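Discoidin-2 (Dictyostelium discoideum, PDB 2VM9) is a galactose-binding lectin that forms homotrimers and may take part in spore formation and spore coat assembly. Local coordinates at residues Thr180-Phe191 with Lys229-Asn240. Sequence-based numbering, arbitrary orientation.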
loop_
_atom_site.group_PDB
_atom_site.type_symbol
_atom_site.label_atom_id
_atom_site.label_comp_id
_atom_site.label_asym_id
_atom_site.label_seq_id
_atom_site.Cartn_x
_atom_site.Cartn_y
_atom_site.Cartn_z
ATOM N N THR A 180 11.805 -34.222 35.529
ATOM C CA THR A 180 13.073 -34.624 34.949
ATOM C C THR A 180 12.892 -34.959 33.481
ATOM O O THR A 180 11.838 -35.455 33.078
ATOM C CB THR A 180 13.678 -35.850 35.724
ATOM O OG1 THR A 180 14.968 -36.161 35.206
ATOM C CG2 THR A 180 12.759 -37.103 35.658
ATOM N N GLY A 181 13.936 -34.705 32.698
ATOM C CA GLY A 181 13.944 -34.997 31.262
ATOM C C GLY A 181 13.202 -33.938 30.466
ATOM O O GLY A 181 12.810 -32.886 31.009
ATOM N N SER A 182 13.001 -34.225 29.177
ATOM C CA SER A 182 12.303 -33.293 28.296
ATOM C C SER A 182 10.849 -33.129 28.768
ATOM O O SER A 182 10.116 -34.106 28.967
ATOM C CB SER A 182 12.356 -33.822 26.871
ATOM O OG SER A 182 11.482 -33.089 26.060
ATOM N N ARG A 183 10.453 -31.880 28.958
ATOM C CA ARG A 183 9.145 -31.546 29.500
ATOM C C ARG A 183 8.610 -30.349 28.727
ATOM O O ARG A 183 9.325 -29.378 28.508
ATOM C CB ARG A 183 9.261 -31.231 31.000
ATOM C CG ARG A 183 9.400 -32.513 31.841
ATOM C CD ARG A 183 9.926 -32.223 33.231
ATOM N NE ARG A 183 11.325 -31.794 33.129
ATOM C CZ ARG A 183 11.832 -30.661 33.631
ATOM N NH1 ARG A 183 11.090 -29.824 34.363
ATOM N NH2 ARG A 183 13.118 -30.386 33.432
ATOM N N THR A 184 7.368 -30.446 28.264
ATOM C CA THR A 184 6.837 -29.383 27.398
ATOM C C THR A 184 5.403 -29.085 27.763
ATOM O O THR A 184 4.687 -29.949 28.288
ATOM C CB THR A 184 6.969 -29.698 25.851
ATOM O OG1 THR A 184 6.117 -30.800 25.487
ATOM C CG2 THR A 184 8.363 -30.055 25.460
ATOM N N ILE A 185 4.987 -27.856 27.533
ATOM C CA ILE A 185 3.570 -27.513 27.650
ATOM C C ILE A 185 3.215 -26.611 26.487
ATOM O O ILE A 185 4.064 -25.866 25.991
ATOM C CB ILE A 185 3.218 -26.874 28.985
ATOM C CG1 ILE A 185 4.002 -25.586 29.274
ATOM C CG2 ILE A 185 3.384 -27.865 30.106
ATOM C CD1 ILE A 185 3.286 -24.326 28.642
ATOM N N VAL A 186 1.972 -26.695 26.056
ATOM C CA VAL A 186 1.543 -25.942 24.904
ATOM C C VAL A 186 0.548 -24.917 25.411
ATOM O O VAL A 186 -0.361 -25.268 26.178
ATOM C CB VAL A 186 0.848 -26.871 23.865
ATOM C CG1 VAL A 186 0.013 -26.054 22.885
ATOM C CG2 VAL A 186 1.862 -27.688 23.146
ATOM N N ARG A 187 0.719 -23.674 24.987
ATOM C CA ARG A 187 -0.308 -22.663 25.178
ATOM C C ARG A 187 -0.851 -22.309 23.816
ATOM O O ARG A 187 -0.099 -21.891 22.936
ATOM C CB ARG A 187 0.262 -21.409 25.854
ATOM C CG ARG A 187 0.657 -21.628 27.298
ATOM C CD ARG A 187 -0.575 -21.933 28.145
ATOM N NE ARG A 187 -0.237 -22.296 29.517
ATOM C CZ ARG A 187 -0.125 -23.546 29.972
ATOM N NH1 ARG A 187 -0.304 -24.591 29.165
ATOM N NH2 ARG A 187 0.160 -23.759 31.254
ATOM N N HIS A 188 -2.166 -22.469 23.637
ATOM C CA HIS A 188 -2.735 -22.109 22.355
ATOM C C HIS A 188 -3.092 -20.649 22.322
ATOM O O HIS A 188 -3.700 -20.107 23.250
ATOM C CB HIS A 188 -3.928 -22.966 21.932
ATOM C CG HIS A 188 -4.411 -22.628 20.558
ATOM N ND1 HIS A 188 -3.778 -23.074 19.418
ATOM C CD2 HIS A 188 -5.423 -21.832 20.141
ATOM C CE1 HIS A 188 -4.400 -22.593 18.358
ATOM N NE2 HIS A 188 -5.400 -21.837 18.770
ATOM N N VAL A 189 -2.644 -19.993 21.259
ATOM C CA VAL A 189 -2.830 -18.575 21.055
ATOM C C VAL A 189 -3.812 -18.388 19.900
ATOM O O VAL A 189 -3.655 -18.975 18.843
ATOM C CB VAL A 189 -1.473 -17.883 20.759
ATOM C CG1 VAL A 189 -1.648 -16.378 20.579
ATOM C CG2 VAL A 189 -0.456 -18.190 21.896
ATOM N N LYS A 190 -4.838 -17.587 20.127
ATOM C CA LYS A 190 -5.773 -17.244 19.056
ATOM C C LYS A 190 -5.449 -15.820 18.625
ATOM O O LYS A 190 -5.320 -14.934 19.472
ATOM C CB LYS A 190 -7.213 -17.354 19.580
ATOM C CG LYS A 190 -8.281 -17.134 18.514
ATOM C CD LYS A 190 -9.692 -17.188 19.123
ATOM C CE LYS A 190 -10.549 -16.014 18.623
ATOM N NZ LYS A 190 -9.968 -14.664 19.011
ATOM N N PHE A 191 -5.283 -15.597 17.318
ATOM C CA PHE A 191 -4.990 -14.253 16.810
ATOM C C PHE A 191 -6.218 -13.379 17.062
ATOM O O PHE A 191 -7.337 -13.878 16.988
ATOM C CB PHE A 191 -4.670 -14.263 15.305
ATOM C CG PHE A 191 -3.444 -15.068 14.940
ATOM C CD1 PHE A 191 -2.227 -14.872 15.617
ATOM C CD2 PHE A 191 -3.495 -16.002 13.906
ATOM C CE1 PHE A 191 -1.088 -15.627 15.271
ATOM C CE2 PHE A 191 -2.361 -16.761 13.546
ATOM C CZ PHE A 191 -1.149 -16.565 14.244
ATOM N N LYS A 229 -5.965 -19.043 12.166
ATOM C CA LYS A 229 -6.647 -18.577 13.375
ATOM C C LYS A 229 -5.732 -18.385 14.580
ATOM O O LYS A 229 -6.057 -17.640 15.489
ATOM C CB LYS A 229 -7.752 -19.556 13.784
ATOM C CG LYS A 229 -8.971 -19.607 12.842
ATOM C CD LYS A 229 -10.107 -20.451 13.465
ATOM C CE LYS A 229 -11.343 -20.504 12.538
ATOM N NZ LYS A 229 -12.423 -21.423 13.067
ATOM N N GLY A 230 -4.591 -19.057 14.578
ATOM C CA GLY A 230 -3.723 -18.990 15.749
ATOM C C GLY A 230 -2.566 -19.943 15.658
ATOM O O GLY A 230 -2.229 -20.423 14.588
ATOM N N PHE A 231 -1.922 -20.190 16.797
ATOM C CA PHE A 231 -0.783 -21.100 16.785
ATOM C C PHE A 231 -0.577 -21.639 18.186
ATOM O O PHE A 231 -1.245 -21.207 19.128
ATOM C CB PHE A 231 0.474 -20.363 16.286
ATOM C CG PHE A 231 1.024 -19.341 17.268
ATOM C CD1 PHE A 231 2.111 -19.658 18.077
ATOM C CD2 PHE A 231 0.448 -18.069 17.380
ATOM C CE1 PHE A 231 2.627 -18.729 18.968
ATOM C CE2 PHE A 231 0.957 -17.129 18.293
ATOM C CZ PHE A 231 2.048 -17.470 19.091
ATOM N N ASP A 232 0.340 -22.586 18.322
ATOM C CA ASP A 232 0.690 -23.086 19.653
ATOM C C ASP A 232 2.082 -22.591 20.021
ATOM O O ASP A 232 3.021 -22.747 19.234
ATOM C CB ASP A 232 0.734 -24.632 19.654
ATOM C CG ASP A 232 -0.634 -25.270 19.562
ATOM O OD1 ASP A 232 -1.613 -24.698 20.062
ATOM O OD2 ASP A 232 -0.694 -26.391 19.034
ATOM N N LEU A 233 2.203 -22.011 21.206
ATOM C CA LEU A 233 3.532 -21.714 21.767
ATOM C C LEU A 233 3.879 -22.918 22.629
ATOM O O LEU A 233 3.225 -23.165 23.652
ATOM C CB LEU A 233 3.486 -20.454 22.610
ATOM C CG LEU A 233 4.840 -19.747 22.887
ATOM C CD1 LEU A 233 5.951 -20.725 23.215
ATOM C CD2 LEU A 233 5.263 -18.870 21.740
ATOM N N THR A 234 4.859 -23.696 22.180
ATOM C CA THR A 234 5.298 -24.830 22.946
ATOM C C THR A 234 6.469 -24.340 23.808
ATOM O O THR A 234 7.467 -23.862 23.260
ATOM C CB THR A 234 5.718 -25.984 22.028
ATOM O OG1 THR A 234 4.585 -26.390 21.228
ATOM C CG2 THR A 234 6.207 -27.165 22.876
ATOM N N PHE A 235 6.294 -24.422 25.133
ATOM C CA PHE A 235 7.332 -24.031 26.089
ATOM C C PHE A 235 8.054 -25.313 26.434
ATOM O O PHE A 235 7.413 -26.338 26.690
ATOM C CB PHE A 235 6.714 -23.430 27.344
ATOM C CG PHE A 235 6.056 -22.093 27.110
ATOM C CD1 PHE A 235 6.747 -20.924 27.386
ATOM C CD2 PHE A 235 4.739 -22.015 26.643
ATOM C CE1 PHE A 235 6.151 -19.680 27.198
ATOM C CE2 PHE A 235 4.132 -20.769 26.419
ATOM C CZ PHE A 235 4.838 -19.590 26.706
ATOM N N ILE A 236 9.379 -25.254 26.473
ATOM C CA ILE A 236 10.165 -26.470 26.578
ATOM C C ILE A 236 11.260 -26.293 27.626
ATOM O O ILE A 236 11.926 -25.249 27.654
ATOM C CB ILE A 236 10.839 -26.737 25.209
ATOM C CG1 ILE A 236 9.780 -26.823 24.094
ATOM C CG2 ILE A 236 11.759 -27.961 25.283
ATOM C CD1 ILE A 236 10.369 -26.737 22.705
ATOM N N THR A 237 11.441 -27.306 28.473
ATOM C CA THR A 237 12.678 -27.420 29.224
ATOM C C THR A 237 13.135 -28.881 29.188
ATOM O O THR A 237 12.428 -29.752 28.696
ATOM C CB THR A 237 12.534 -26.849 30.683
ATOM O OG1 THR A 237 13.839 -26.700 31.261
ATOM C CG2 THR A 237 11.666 -27.761 31.573
ATOM N N TRP A 238 14.329 -29.142 29.700
ATOM C CA TRP A 238 14.859 -30.502 29.677
ATOM C C TRP A 238 15.925 -30.571 30.753
ATOM O O TRP A 238 15.973 -29.688 31.638
ATOM C CB TRP A 238 15.315 -30.936 28.261
ATOM C CG TRP A 238 16.456 -30.127 27.646
ATOM C CD1 TRP A 238 17.744 -30.537 27.496
ATOM C CD2 TRP A 238 16.389 -28.795 27.096
ATOM N NE1 TRP A 238 18.496 -29.554 26.886
ATOM C CE2 TRP A 238 17.688 -28.472 26.631
ATOM C CE3 TRP A 238 15.362 -27.848 26.949
ATOM C CZ2 TRP A 238 17.994 -27.227 26.058
ATOM C CZ3 TRP A 238 15.652 -26.615 26.361
ATOM C CH2 TRP A 238 16.975 -26.310 25.925
ATOM N N GLY A 239 16.730 -31.630 30.763
ATOM C CA GLY A 239 17.490 -31.919 31.989
ATOM C C GLY A 239 16.548 -31.868 33.188
ATOM O O GLY A 239 15.381 -32.262 33.084
ATOM N N ASN A 240 17.033 -31.376 34.328
ATOM C CA ASN A 240 16.200 -31.243 35.523
ATOM C C ASN A 240 15.766 -29.808 35.887
ATOM O O ASN A 240 15.338 -29.542 37.009
ATOM C CB ASN A 240 16.867 -31.933 36.727
ATOM C CG ASN A 240 17.002 -33.426 36.526
ATOM O OD1 ASN A 240 16.186 -34.046 35.867
ATOM N ND2 ASN A 240 18.065 -33.999 37.064
HETATM O O HOH W 1 12.535 -30.963 25.546
HETATM O O HOH W 2 -8.174 -16.040 14.986
#
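Val189 and Phe231 meet on the packed face of an antiparallel strand pair, 183-190 with 230-237, in the H-type lectin domain. Strand 183-190 is outermost in its three-stranded sheet within the chain; strand 216-224 flanks 230-237 on its other side. Main-chain hydrogen bonds link the pairs Arg183-Thr237, Ile185-Phe235, Arg187-Leu233 and Val189-Phe231. Phe191 N to Lys229 O, 2.8 Å, continues them past the strand end.

The tight side carries Ile185, Val189, Phe231, Leu233 and Phe235. Val189 CB lies over the face of the Phe231 ring, 3.5 Å from its CE2. Phe191 CE1 meets the edge of that ring, and its own ring lies flat on Gly230 CA. The two phenyl planes are 30° apart but slid, with little overlap. Farther along, Ile185 CD1 comes within 3.4 Å of Phe235 CD2. With chi1 at 59°, CG1 of Ile185 sits between the backbone N and carbonyl carbon, and CD1 reaches the phenyl ring. Tyr250 and Val169 of strands 243-254 and 163-170 pack against Val189, joining this face to the domain interior.

The other face is looser. Thr184, Val186 and His188 are exposed there, while Thr234 of the partner strand is buried and bonds Glu224 through OG1. In one of two His188 conformers, ND1 donates to Asp232 OD1 at 2.8 Å, from above the carboxylate plane. Asp232 OD2 accepts a hydrogen bond from Asn225 ND2.

At the far end Trp238, a carbohydrate-binding residue, packs on Arg218 and on Asp209 of a second subunit. Nearby, Arg183 bends at chi3 (-69°), and its NE donates a hydrogen bond to Gly181 O. Thr237 CG2 lies over one guanidinium face, while Arg183 NH2 donates to Gly239 O at 3.0 Å from above the carbonyl plane.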